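Side-chain contacts in N-acetylneuraminate lyase (Fusobacterium nucleatum subsp. nucleatum ATCC 25586, PDB 5ZKA), which is a lyase of the dihydrodipicolinate synthetase family, built on a TIM barrel: residues A[42-47]-A[82-87]; A[127-132]-A[158-163]; A[259-264]-A[294-299]; A[185-190]-A[208-213]. One frame throughout, in Å; residues are numbered along the deposited sequence.

Interaction 1 (A[42-47]-A[82-87])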
loop_
_atom_site.group_PDB
_atom_site.type_symbol
_atom_site.label_atom_id
_atom_site.label_comp_id
_atom_site.label_asym_id
_atom_site.label_seq_id
_atom_site.Cartn_x
_atom_site.Cartn_y
_atom_site.Cartn_z
ATOM N N GLU A 42 -30.307 17.590 0.786
ATOM C CA GLU A 42 -29.525 18.146 1.890
ATOM C C GLU A 42 -28.115 17.572 1.919
ATOM O O GLU A 42 -27.153 18.285 2.230
ATOM C CB GLU A 42 -30.225 17.884 3.223
ATOM C CG GLU A 42 -31.532 18.672 3.397
ATOM C CD GLU A 42 -32.138 18.490 4.771
ATOM O OE1 GLU A 42 -31.490 17.846 5.625
ATOM O OE2 GLU A 42 -33.273 18.975 4.992
ATOM N N ILE A 43 -27.973 16.280 1.621
ATOM C CA ILE A 43 -26.642 15.681 1.608
ATOM C C ILE A 43 -25.819 16.244 0.459
ATOM O O ILE A 43 -24.625 16.531 0.608
ATOM C CB ILE A 43 -26.747 14.149 1.525
ATOM C CG1 ILE A 43 -27.406 13.578 2.780
ATOM C CG2 ILE A 43 -25.363 13.530 1.318
ATOM C CD1 ILE A 43 -27.600 12.047 2.711
ATOM N N ILE A 44 -26.440 16.393 -0.709
ATOM C CA ILE A 44 -25.766 17.000 -1.853
ATOM C C ILE A 44 -25.315 18.418 -1.517
ATOM O O ILE A 44 -24.166 18.797 -1.775
ATOM C CB ILE A 44 -26.694 16.985 -3.084
ATOM C CG1 ILE A 44 -26.908 15.548 -3.569
ATOM C CG2 ILE A 44 -26.118 17.843 -4.193
ATOM C CD1 ILE A 44 -28.124 15.380 -4.477
ATOM N N ARG A 45 -26.224 19.231 -0.962
ATOM C CA ARG A 45 -25.863 20.603 -0.611
ATOM C C ARG A 45 -24.715 20.640 0.397
ATOM O O ARG A 45 -23.800 21.459 0.274
ATOM C CB ARG A 45 -27.082 21.353 -0.065
ATOM C CG ARG A 45 -28.136 21.676 -1.116
ATOM C CD ARG A 45 -28.041 23.120 -1.643
ATOM N NE ARG A 45 -26.740 23.422 -2.250
ATOM C CZ ARG A 45 -26.395 23.111 -3.498
ATOM N NH1 ARG A 45 -27.247 22.472 -4.290
ATOM N NH2 ARG A 45 -25.188 23.425 -3.955
ATOM N N TYR A 46 -24.735 19.748 1.392
ATOM C CA TYR A 46 -23.643 19.709 2.363
ATOM C C TYR A 46 -22.309 19.407 1.687
ATOM O O TYR A 46 -21.300 20.065 1.965
ATOM C CB TYR A 46 -23.947 18.668 3.441
ATOM C CG TYR A 46 -23.006 18.696 4.622
ATOM C CD1 TYR A 46 -23.139 19.658 5.617
ATOM C CD2 TYR A 46 -22.006 17.743 4.762
ATOM C CE1 TYR A 46 -22.277 19.680 6.707
ATOM C CE2 TYR A 46 -21.150 17.759 5.837
ATOM C CZ TYR A 46 -21.288 18.731 6.809
ATOM O OH TYR A 46 -20.429 18.732 7.886
ATOM N N ASN A 47 -22.283 18.424 0.781
ATOM C CA ASN A 47 -21.037 18.081 0.099
ATOM C C ASN A 47 -20.506 19.244 -0.733
ATOM O O ASN A 47 -19.306 19.551 -0.704
ATOM C CB ASN A 47 -21.247 16.852 -0.784
ATOM C CG ASN A 47 -21.047 15.573 -0.025
ATOM O OD1 ASN A 47 -19.914 15.193 0.266
ATOM N ND2 ASN A 47 -22.142 14.906 0.321
ATOM N N ASP A 82 -30.198 17.353 -10.720
ATOM C CA ASP A 82 -31.067 18.515 -10.574
ATOM C C ASP A 82 -30.579 19.416 -9.450
ATOM O O ASP A 82 -30.601 20.645 -9.577
ATOM C CB ASP A 82 -32.502 18.073 -10.316
ATOM C CG ASP A 82 -33.444 19.244 -10.133
ATOM O OD1 ASP A 82 -33.731 19.932 -11.137
ATOM O OD2 ASP A 82 -33.892 19.475 -8.987
ATOM N N GLU A 83 -30.119 18.822 -8.345
ATOM C CA GLU A 83 -29.660 19.620 -7.215
ATOM C C GLU A 83 -28.256 20.171 -7.441
ATOM O O GLU A 83 -27.982 21.332 -7.109
ATOM C CB GLU A 83 -29.696 18.780 -5.939
ATOM C CG GLU A 83 -29.385 19.576 -4.687
ATOM C CD GLU A 83 -30.412 20.656 -4.405
ATOM O OE1 GLU A 83 -31.611 20.436 -4.679
ATOM O OE2 GLU A 83 -30.020 21.723 -3.891
ATOM N N ALA A 84 -27.356 19.354 -7.995
ATOM C CA ALA A 84 -25.966 19.770 -8.148
ATOM C C ALA A 84 -25.766 20.705 -9.333
ATOM O O ALA A 84 -24.870 21.559 -9.291
ATOM C CB ALA A 84 -25.059 18.544 -8.297
ATOM N N LYS A 85 -26.574 20.555 -10.385
ATOM C CA LYS A 85 -26.466 21.345 -11.622
ATOM C C LYS A 85 -25.048 21.181 -12.168
ATOM O O LYS A 85 -24.559 20.040 -12.247
ATOM C CB LYS A 85 -26.910 22.767 -11.321
ATOM C CG LYS A 85 -28.374 22.823 -10.918
ATOM C CD LYS A 85 -28.881 24.228 -10.722
ATOM C CE LYS A 85 -30.402 24.241 -10.729
ATOM N NZ LYS A 85 -30.963 23.266 -9.750
ATOM N N ASP A 86 -24.356 22.257 -12.549
ATOM C CA ASP A 86 -22.992 22.177 -13.059
ATOM C C ASP A 86 -21.969 22.752 -12.079
ATOM O O ASP A 86 -20.903 23.211 -12.492
ATOM C CB ASP A 86 -22.890 22.887 -14.410
ATOM N N SER A 87 -22.271 22.729 -10.776
ATOM C CA SER A 87 -21.352 23.310 -9.797
ATOM C C SER A 87 -20.132 22.431 -9.543
ATOM O O SER A 87 -19.049 22.949 -9.249
ATOM C CB SER A 87 -22.082 23.569 -8.478
ATOM O OG SER A 87 -22.722 22.387 -8.027
#
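Arg45 and Glu83 join helix 37-49 to helix 70-84, neighbours on the outside of the TIM barrel that follow strands 20-24 and 55-58. One nitrogen, Arg45 NH1, gives two hydrogen bonds to the same residue. The shorter, 2.9 Å from Arg45 NH1 to Glu83 OE2, is a salt bridge, nearly straight at 162°; it meets the anti side of that oxygen. The other, 3.1 Å from Arg45 NH1 to Glu83 O, is more bent and comes from above the carbonyl plane, although both acceptors lie close to the plane of the guanidinium. Bends at chi2 and chi3 fold the arginine back toward its partner. Glu83 has an arginine at each oxygen, since OE1 takes a salt bridge from Arg41, and this would probably favour its ionised form; both arginines have further acidic partners, Asp82 for Arg41 and Asp49 for Arg45 NE. Beneath the charges lies an apolar floor: Ile44 CG2 packs 3.7 Å from Glu83 CG and, farther off, meets the CB of Ala84, a small residue where the helices come close. Past Ala84 the helix breaks at Lys85, whose positive phi suits a type II' turn from Ala84 to Ser87. Lys85 NZ returns to Asp82 O at 2.7 Å, and Ala84 O accepts both from Ser87 N and, at 2.6 Å, from Ser87 OG, which lies in the carbonyl plane.

Interaction 2 (A[127-132]-A[158-163]); sequences FDFSEI and VNMSLS
Phe129 reaches toward Met160 because its CG is anti to the backbone N (chi1 177°), which swings the ring out from the first turn of helix 129-143. Met160 starts out extended as well, but then bends at chi2 and again at chi3 (-61°), curling its terminal methyl up to the ring. The CE of Met160 lies in the ring plane, 3.9 Å from Phe129 CE1. Met160 SD lies 5.3 Å from the centroid of the Phe129 ring, 77° off its normal, and so at the edge: a Met-aromatic contact, suited to a flexible thioether that can mould itself to its neighbours. The methyl also touches Ile132 CG2, while the other branch of this isoleucine ends with CD1 3.9 Å from Val158 CG1. Ile132 and Val158 each offer a compact, apolar beta-branched surface, and they run past each other in opposite directions. On the polar side a capping box fixes the helix start: Asp128 OD1 accepts from Glu131 N, and Asp128 N gives back a bond of 3.0 Å to Glu131 OE1. Helix 129-143, after strand 117-120, starts toward the carboxyl-terminal ends of the strands of this TIM barrel, as does the 158-161 connection, after strand 147-150 and helix 153-156.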
loop_
_atom_site.group_PDB
_atom_site.type_symbol
_atom_site.label_atom_id
_atom_site.label_comp_id
_atom_site.label_asym_id
_atom_site.label_seq_id
_atom_site.Cartn_x
_atom_site.Cartn_y
_atom_site.Cartn_z
ATOM N N PHE A 127 -16.842 -14.193 -14.563
ATOM C CA PHE A 127 -16.592 -13.793 -15.943
ATOM C C PHE A 127 -15.093 -13.801 -16.222
ATOM O O PHE A 127 -14.290 -13.460 -15.353
ATOM C CB PHE A 127 -17.169 -12.407 -16.213
ATOM C CG PHE A 127 -18.659 -12.324 -16.023
ATOM C CD1 PHE A 127 -19.520 -12.896 -16.941
ATOM C CD2 PHE A 127 -19.193 -11.681 -14.917
ATOM C CE1 PHE A 127 -20.891 -12.830 -16.763
ATOM C CE2 PHE A 127 -20.563 -11.611 -14.730
ATOM C CZ PHE A 127 -21.412 -12.181 -15.654
ATOM N N ASP A 128 -14.705 -14.219 -17.427
ATOM C CA ASP A 128 -13.288 -14.115 -17.741
ATOM C C ASP A 128 -13.017 -12.723 -18.303
ATOM O O ASP A 128 -13.931 -11.903 -18.459
ATOM C CB ASP A 128 -12.832 -15.261 -18.657
ATOM C CG ASP A 128 -13.386 -15.177 -20.068
ATOM O OD1 ASP A 128 -13.798 -14.084 -20.522
ATOM O OD2 ASP A 128 -13.392 -16.237 -20.743
ATOM N N PHE A 129 -11.750 -12.423 -18.585
ATOM C CA PHE A 129 -11.434 -11.038 -18.913
ATOM C C PHE A 129 -12.062 -10.612 -20.233
ATOM O O PHE A 129 -12.491 -9.460 -20.373
ATOM C CB PHE A 129 -9.932 -10.787 -18.964
ATOM C CG PHE A 129 -9.615 -9.385 -19.362
ATOM C CD1 PHE A 129 -9.855 -8.340 -18.472
ATOM C CD2 PHE A 129 -9.171 -9.092 -20.642
ATOM C CE1 PHE A 129 -9.601 -7.033 -18.838
ATOM C CE2 PHE A 129 -8.920 -7.780 -21.015
ATOM C CZ PHE A 129 -9.136 -6.753 -20.114
ATOM N N SER A 130 -12.105 -11.504 -21.225
ATOM C CA SER A 130 -12.724 -11.123 -22.488
ATOM C C SER A 130 -14.173 -10.701 -22.282
ATOM O O SER A 130 -14.666 -9.805 -22.976
ATOM C CB SER A 130 -12.664 -12.274 -23.492
ATOM O OG SER A 130 -13.604 -13.278 -23.148
ATOM N N GLU A 131 -14.865 -11.327 -21.329
ATOM C CA GLU A 131 -16.249 -10.943 -21.062
ATOM C C GLU A 131 -16.318 -9.603 -20.346
ATOM O O GLU A 131 -17.192 -8.781 -20.644
ATOM C CB GLU A 131 -16.941 -12.048 -20.268
ATOM C CG GLU A 131 -17.085 -13.302 -21.116
ATOM C CD GLU A 131 -17.420 -14.563 -20.339
ATOM O OE1 GLU A 131 -17.078 -14.650 -19.138
ATOM O OE2 GLU A 131 -18.014 -15.480 -20.957
ATOM N N ILE A 132 -15.392 -9.358 -19.416
ATOM C CA ILE A 132 -15.324 -8.067 -18.733
ATOM C C ILE A 132 -15.058 -6.947 -19.731
ATOM O O ILE A 132 -15.633 -5.850 -19.637
ATOM C CB ILE A 132 -14.239 -8.120 -17.641
ATOM C CG1 ILE A 132 -14.699 -9.017 -16.485
ATOM C CG2 ILE A 132 -13.862 -6.729 -17.180
ATOM C CD1 ILE A 132 -13.627 -9.299 -15.446
ATOM N N VAL A 158 -12.464 -9.625 -8.204
ATOM C CA VAL A 158 -11.935 -9.521 -9.563
ATOM C C VAL A 158 -10.608 -8.771 -9.494
ATOM O O VAL A 158 -10.580 -7.571 -9.199
ATOM C CB VAL A 158 -12.921 -8.817 -10.508
ATOM C CG1 VAL A 158 -12.247 -8.493 -11.834
ATOM C CG2 VAL A 158 -14.173 -9.677 -10.723
ATOM N N ASN A 159 -9.508 -9.472 -9.774
ATOM C CA ASN A 159 -8.161 -8.910 -9.710
ATOM C C ASN A 159 -7.638 -8.701 -11.126
ATOM O O ASN A 159 -7.424 -9.672 -11.863
ATOM C CB ASN A 159 -7.231 -9.821 -8.907
ATOM C CG ASN A 159 -7.557 -9.810 -7.422
ATOM O OD1 ASN A 159 -8.065 -10.791 -6.874
ATOM N ND2 ASN A 159 -7.276 -8.687 -6.766
ATOM N N MET A 160 -7.417 -7.441 -11.494
ATOM C CA MET A 160 -7.084 -7.059 -12.860
ATOM C C MET A 160 -5.583 -6.827 -12.989
ATOM O O MET A 160 -4.990 -6.107 -12.176
ATOM C CB MET A 160 -7.846 -5.794 -13.257
ATOM C CG MET A 160 -7.760 -5.447 -14.725
ATOM S SD MET A 160 -9.392 -4.994 -15.359
ATOM C CE MET A 160 -10.286 -6.508 -15.068
ATOM N N SER A 161 -4.981 -7.432 -14.010
ATOM C CA SER A 161 -3.556 -7.340 -14.279
ATOM C C SER A 161 -3.216 -6.055 -15.029
ATOM O O SER A 161 -4.079 -5.378 -15.591
ATOM C CB SER A 161 -3.089 -8.543 -15.094
ATOM O OG SER A 161 -3.151 -8.263 -16.483
ATOM N N LEU A 162 -1.919 -5.731 -15.046
ATOM C CA LEU A 162 -1.464 -4.534 -15.746
ATOM C C LEU A 162 -1.747 -4.618 -17.242
ATOM O O LEU A 162 -2.200 -3.639 -17.849
ATOM C CB LEU A 162 0.024 -4.306 -15.481
ATOM C CG LEU A 162 0.697 -3.086 -16.106
ATOM C CD1 LEU A 162 0.068 -1.785 -15.613
ATOM C CD2 LEU A 162 2.188 -3.134 -15.783
ATOM N N SER A 163 -1.507 -5.779 -17.857
ATOM C CA SER A 163 -1.804 -5.922 -19.285
ATOM C C SER A 163 -3.302 -5.881 -19.560
ATOM O O SER A 163 -3.731 -5.458 -20.642
ATOM C CB SER A 163 -1.220 -7.227 -19.822
ATOM O OG SER A 163 -1.732 -8.333 -19.099
#

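Interaction 3 (A[259-264]-A[294-299])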
loop_
_atom_site.group_PDB
_atom_site.type_symbol
_atom_site.label_atom_id
_atom_site.label_comp_id
_atom_site.label_asym_id
_atom_site.label_seq_id
_atom_site.Cartn_x
_atom_site.Cartn_y
_atom_site.Cartn_z
ATOM N N ILE A 259 -14.762 5.371 12.764
ATOM C CA ILE A 259 -15.891 5.136 11.868
ATOM C C ILE A 259 -16.002 3.653 11.552
ATOM O O ILE A 259 -17.081 3.054 11.645
ATOM C CB ILE A 259 -15.738 5.975 10.586
ATOM C CG1 ILE A 259 -15.912 7.470 10.876
ATOM C CG2 ILE A 259 -16.686 5.484 9.491
ATOM C CD1 ILE A 259 -15.576 8.343 9.681
ATOM N N LEU A 260 -14.877 3.029 11.191
ATOM C CA LEU A 260 -14.907 1.621 10.817
ATOM C C LEU A 260 -15.339 0.732 11.983
ATOM O O LEU A 260 -16.071 -0.244 11.784
ATOM C CB LEU A 260 -13.532 1.190 10.297
ATOM C CG LEU A 260 -13.085 1.777 8.957
ATOM C CD1 LEU A 260 -11.611 1.389 8.688
ATOM C CD2 LEU A 260 -13.984 1.300 7.818
ATOM N N SER A 261 -14.890 1.036 13.203
ATOM C CA SER A 261 -15.256 0.189 14.338
ATOM C C SER A 261 -16.720 0.357 14.735
ATOM O O SER A 261 -17.292 -0.535 15.369
ATOM C CB SER A 261 -14.357 0.494 15.544
ATOM O OG SER A 261 -14.666 1.757 16.113
ATOM N N ASN A 262 -17.333 1.468 14.352
ATOM C CA ASN A 262 -18.674 1.840 14.784
ATOM C C ASN A 262 -19.734 1.523 13.743
ATOM O O ASN A 262 -20.925 1.773 13.988
ATOM C CB ASN A 262 -18.694 3.334 15.110
ATOM C CG ASN A 262 -19.795 3.706 16.062
ATOM O OD1 ASN A 262 -19.910 3.126 17.141
ATOM N ND2 ASN A 262 -20.616 4.689 15.675
ATOM N N GLY A 263 -19.333 0.982 12.592
ATOM C CA GLY A 263 -20.226 0.789 11.467
ATOM C C GLY A 263 -20.110 1.933 10.482
ATOM O O GLY A 263 -20.586 3.037 10.752
ATOM N N LEU A 264 -19.502 1.670 9.323
ATOM C CA LEU A 264 -19.164 2.731 8.374
ATOM C C LEU A 264 -20.392 3.535 7.947
ATOM O O LEU A 264 -20.462 4.753 8.163
ATOM C CB LEU A 264 -18.481 2.110 7.148
ATOM C CG LEU A 264 -18.063 2.987 5.965
ATOM C CD1 LEU A 264 -16.915 3.889 6.349
ATOM C CD2 LEU A 264 -17.661 2.115 4.767
ATOM N N ILE A 294 -24.613 5.314 18.577
ATOM C CA ILE A 294 -25.012 6.721 18.538
ATOM C C ILE A 294 -24.071 7.563 19.399
ATOM O O ILE A 294 -23.576 8.614 18.971
ATOM C CB ILE A 294 -26.480 6.874 18.981
ATOM C CG1 ILE A 294 -27.411 6.209 17.958
ATOM C CG2 ILE A 294 -26.847 8.340 19.102
ATOM C CD1 ILE A 294 -28.851 6.089 18.432
ATOM N N GLU A 295 -23.800 7.109 20.622
ATOM C CA GLU A 295 -22.988 7.921 21.525
ATOM C C GLU A 295 -21.535 7.963 21.070
ATOM O O GLU A 295 -20.862 8.993 21.219
ATOM C CB GLU A 295 -23.103 7.392 22.952
ATOM C CG GLU A 295 -24.525 7.458 23.493
ATOM C CD GLU A 295 -24.641 6.974 24.925
ATOM O OE1 GLU A 295 -25.685 7.242 25.562
ATOM O OE2 GLU A 295 -23.690 6.325 25.415
ATOM N N PHE A 296 -21.040 6.858 20.503
ATOM C CA PHE A 296 -19.694 6.848 19.936
ATOM C C PHE A 296 -19.587 7.833 18.779
ATOM O O PHE A 296 -18.594 8.558 18.662
ATOM C CB PHE A 296 -19.334 5.431 19.470
ATOM C CG PHE A 296 -17.859 5.233 19.166
ATOM C CD1 PHE A 296 -16.971 4.883 20.173
ATOM C CD2 PHE A 296 -17.372 5.377 17.876
ATOM C CE1 PHE A 296 -15.624 4.694 19.896
ATOM C CE2 PHE A 296 -16.027 5.195 17.598
ATOM C CZ PHE A 296 -15.154 4.848 18.603
ATOM N N ALA A 297 -20.599 7.863 17.905
ATOM C CA ALA A 297 -20.577 8.807 16.794
ATOM C C ALA A 297 -20.579 10.240 17.308
ATOM O O ALA A 297 -19.903 11.111 16.748
ATOM C CB ALA A 297 -21.765 8.558 15.851
ATOM N N LYS A 298 -21.321 10.498 18.387
ATOM C CA LYS A 298 -21.338 11.839 18.959
ATOM C C LYS A 298 -19.953 12.232 19.447
ATOM O O LYS A 298 -19.551 13.395 19.324
ATOM C CB LYS A 298 -22.364 11.910 20.088
ATOM C CG LYS A 298 -22.433 13.261 20.790
ATOM C CD LYS A 298 -23.577 13.301 21.789
ATOM C CE LYS A 298 -23.443 14.497 22.739
ATOM N NZ LYS A 298 -24.563 14.577 23.732
ATOM N N GLU A 299 -19.186 11.262 19.962
ATOM C CA GLU A 299 -17.849 11.578 20.458
ATOM C C GLU A 299 -16.874 11.817 19.314
ATOM O O GLU A 299 -16.027 12.715 19.407
ATOM C CB GLU A 299 -17.340 10.466 21.377
ATOM C CG GLU A 299 -18.030 10.431 22.737
ATOM C CD GLU A 299 -17.978 11.772 23.459
ATOM O OE1 GLU A 299 -16.865 12.234 23.790
ATOM O OE2 GLU A 299 -19.053 12.370 23.690
#
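The amide nitrogen ND2 of Asn262 is gripped by two acceptors, Thr267 OG1 and the carbonyl O of Gln293, and this double hold fixes the side chain whose other atoms lie against Phe296. The carbonyl half of the amide faces the aromatic residue: Asn262 OD1 is 3.3 Å from Phe296 CB and 3.5 Å from Phe296 CD2, a van der Waals approach to weakly polarised C-H groups. Asn262 CG comes equally close to the ring, 3.5 Å from Phe296 CD2, with amide and ring planes inclined by 33°, so that the amide approaches the ring obliquely. The side chains run past each other in opposite senses, each extended from its backbone N. Both belong to the helices that follow the barrel proper: 242-262 and 291-304, with 264-274 between them, form the carboxyl-terminal helical extension added to the TIM barrel in this family. Asparagine suits the place, being able to donate to two outside acceptors while its CB, 3.7 Å from Phe296 CD2, still packs against the ring. Ala297 adds a small methyl, its CB 4.0 Å from Asn262 ND2, letting the helix come near. As the chain leaves its helix at Gly263 with positive phi, the asparagine sits at the very end of helix 242-262. At the outer margin Ser261 OG approaches the far end of the ring, 4.0 Å from Phe296 CZ; its chi1 of 72° sets the oxygen between backbone N and carbonyl carbon, where it bonds to Gly258 O.

Interaction 4 (A[185-190]-A[208-213])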
loop_
_atom_site.group_PDB
_atom_site.type_symbol
_atom_site.label_atom_id
_atom_site.label_comp_id
_atom_site.label_asym_id
_atom_site.label_seq_id
_atom_site.Cartn_x
_atom_site.Cartn_y
_atom_site.Cartn_z
ATOM N N TYR A 185 2.242 -1.252 -5.482
ATOM C CA TYR A 185 3.106 -1.535 -6.618
ATOM C C TYR A 185 2.305 -1.470 -7.915
ATOM O O TYR A 185 2.687 -0.783 -8.874
ATOM C CB TYR A 185 3.764 -2.908 -6.434
ATOM C CG TYR A 185 4.631 -3.368 -7.591
ATOM C CD1 TYR A 185 5.504 -2.498 -8.239
ATOM C CD2 TYR A 185 4.584 -4.684 -8.019
ATOM C CE1 TYR A 185 6.309 -2.934 -9.303
ATOM C CE2 TYR A 185 5.386 -5.139 -9.079
ATOM C CZ TYR A 185 6.246 -4.259 -9.713
ATOM O OH TYR A 185 7.027 -4.713 -10.763
ATOM N N LEU A 186 1.165 -2.157 -7.951
ATOM C CA LEU A 186 0.309 -2.077 -9.132
ATOM C C LEU A 186 -0.127 -0.636 -9.396
ATOM O O LEU A 186 -0.199 -0.208 -10.556
ATOM C CB LEU A 186 -0.902 -2.993 -8.961
ATOM C CG LEU A 186 -1.920 -3.004 -10.103
ATOM C CD1 LEU A 186 -1.320 -3.619 -11.361
ATOM C CD2 LEU A 186 -3.171 -3.758 -9.667
ATOM N N LEU A 187 -0.404 0.138 -8.332
ATOM C CA LEU A 187 -0.810 1.529 -8.527
ATOM C C LEU A 187 0.281 2.315 -9.238
ATOM O O LEU A 187 0.006 3.062 -10.181
ATOM C CB LEU A 187 -1.164 2.183 -7.184
ATOM C CG LEU A 187 -1.518 3.681 -7.224
ATOM C CD1 LEU A 187 -2.651 3.972 -8.221
ATOM C CD2 LEU A 187 -1.850 4.225 -5.824
ATOM N N GLU A 188 1.536 2.137 -8.818
ATOM C CA GLU A 188 2.635 2.825 -9.484
ATOM C C GLU A 188 2.812 2.339 -10.923
ATOM O O GLU A 188 3.133 3.134 -11.815
ATOM C CB GLU A 188 3.924 2.635 -8.666
ATOM C CG GLU A 188 5.189 3.252 -9.288
ATOM C CD GLU A 188 5.786 2.394 -10.408
ATOM O OE1 GLU A 188 5.695 1.152 -10.307
ATOM O OE2 GLU A 188 6.320 2.960 -11.385
ATOM N N ARG A 189 2.626 1.036 -11.173
ATOM C CA ARG A 189 2.798 0.509 -12.531
ATOM C C ARG A 189 1.719 1.033 -13.473
ATOM O O ARG A 189 2.005 1.355 -14.631
ATOM C CB ARG A 189 2.778 -1.024 -12.520
ATOM C CG ARG A 189 3.985 -1.698 -11.851
ATOM C CD ARG A 189 5.208 -1.693 -12.766
ATOM N NE ARG A 189 5.954 -0.444 -12.643
ATOM C CZ ARG A 189 6.879 -0.050 -13.508
ATOM N NH1 ARG A 189 7.178 -0.805 -14.558
ATOM N NH2 ARG A 189 7.498 1.106 -13.333
ATOM N N VAL A 190 0.477 1.127 -12.993
ATOM C CA VAL A 190 -0.604 1.686 -13.812
ATOM C C VAL A 190 -0.345 3.162 -14.091
ATOM O O VAL A 190 -0.520 3.629 -15.220
ATOM C CB VAL A 190 -1.957 1.467 -13.111
ATOM C CG1 VAL A 190 -3.074 2.199 -13.860
ATOM C CG2 VAL A 190 -2.261 -0.036 -13.030
ATOM N N LEU A 208 -2.774 9.831 1.278
ATOM C CA LEU A 208 -1.454 10.451 1.153
ATOM C C LEU A 208 -0.491 9.586 0.343
ATOM O O LEU A 208 0.114 10.109 -0.613
ATOM C CB LEU A 208 -0.903 10.789 2.543
ATOM C CG LEU A 208 0.586 11.124 2.619
ATOM C CD1 LEU A 208 0.951 12.313 1.745
ATOM C CD2 LEU A 208 0.942 11.408 4.075
ATOM N N PRO A 209 -0.295 8.296 0.641
ATOM C CA PRO A 209 0.631 7.512 -0.199
ATOM C C PRO A 209 0.187 7.419 -1.650
ATOM O O PRO A 209 1.027 7.407 -2.557
ATOM C CB PRO A 209 0.656 6.132 0.478
ATOM C CG PRO A 209 -0.529 6.108 1.403
ATOM C CD PRO A 209 -0.748 7.534 1.821
ATOM N N ALA A 210 -1.121 7.382 -1.900
ATOM C CA ALA A 210 -1.612 7.392 -3.275
ATOM C C ALA A 210 -1.306 8.712 -3.970
ATOM O O ALA A 210 -0.949 8.729 -5.152
ATOM C CB ALA A 210 -3.119 7.126 -3.285
ATOM N N THR A 211 -1.454 9.838 -3.257
ATOM C CA THR A 211 -1.212 11.135 -3.884
ATOM C C THR A 211 0.220 11.254 -4.405
ATOM O O THR A 211 0.446 11.788 -5.499
ATOM C CB THR A 211 -1.526 12.261 -2.893
ATOM O OG1 THR A 211 -2.896 12.137 -2.496
ATOM C CG2 THR A 211 -1.334 13.619 -3.553
ATOM N N VAL A 212 1.207 10.757 -3.654
ATOM C CA VAL A 212 2.581 10.933 -4.127
ATOM C C VAL A 212 2.950 9.955 -5.237
ATOM O O VAL A 212 4.001 10.129 -5.874
ATOM C CB VAL A 212 3.589 10.837 -2.964
ATOM C CG1 VAL A 212 3.232 11.861 -1.863
ATOM C CG2 VAL A 212 3.673 9.411 -2.400
ATOM N N LEU A 213 2.128 8.936 -5.492
ATOM C CA LEU A 213 2.244 8.115 -6.697
ATOM C C LEU A 213 1.493 8.714 -7.884
ATOM O O LEU A 213 1.363 8.057 -8.918
ATOM C CB LEU A 213 1.725 6.696 -6.437
ATOM C CG LEU A 213 2.613 5.830 -5.529
ATOM C CD1 LEU A 213 2.007 4.447 -5.360
ATOM C CD2 LEU A 213 4.023 5.697 -6.114
#
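Leu213 divides its two methyls between two residues of helix 184-193. With CG set beside the backbone N (chi1 -71°), it sends CD1 to Leu187 and CD2 to Glu188, so that the fork of the side chain spans two successive positions of the helix. Leu213 CD1 lies 3.9 Å from Leu187 CD2, the two leucines meeting at a slant. Leu187 takes the other common leucine shape, extended at chi1 and turned at chi2 (55°), which directs CD2 toward both Leu213 CD1 and Ala210 CB; the methyl CB of Ala210 is 4.1 Å from Leu187 CD2. A small residue there lets helix 207-212 approach, and Phe184, Ile199 and Phe203 are among the apolar neighbours. Glu188 contributes only its aliphatic part, with CB 4.0 Å from Leu213 CD2. Its bend at chi2 (-79°) then carries the carboxylate away from the leucine to the next residue along the helix. There Arg189 grips it side-on, Arg189 NE bonding to Glu188 OE1 at 2.8 Å and Arg189 NH2 to the syn lone pair of Glu188 OE2 at 2.9 Å; this pairing of two N-H groups with two oxygens limits rotation of both ends. Polar side chains of a neighbouring subunit also bond to both carboxylate oxygens, and acidic ones there pair with Arg189 NH1, which probably offsets the cost of burying these charges. Here leucine packing joins helix 184-193, after strand 174-176, to the end of helix 207-212, after strand 200-201, in the outer shell of the TIM barrel, with the polar ends at a subunit interface.

In the fold
Interactions 1, 2 and 4 each join elements that follow successive strands of the TIM barrel, whereas interaction 3 ties together helices that come after it. Interactions 1 and 4 both pack neighbouring outer helices, about 30 Å apart between centres on opposite sides of the chain's centre, yet they differ in chemistry: charge bridges the partly buried first, and aliphatic carbon fills the fully buried fourth, where the charges pair within one helix and with a neighbouring subunit. Interaction 2, at a rim, is apolar and rests on sulfur and ring; it touches interaction 4, Leu162 packing on Arg189 and Val190. Interaction 3 is the amide-aromatic case, with Ser261 and Phe296 exposed.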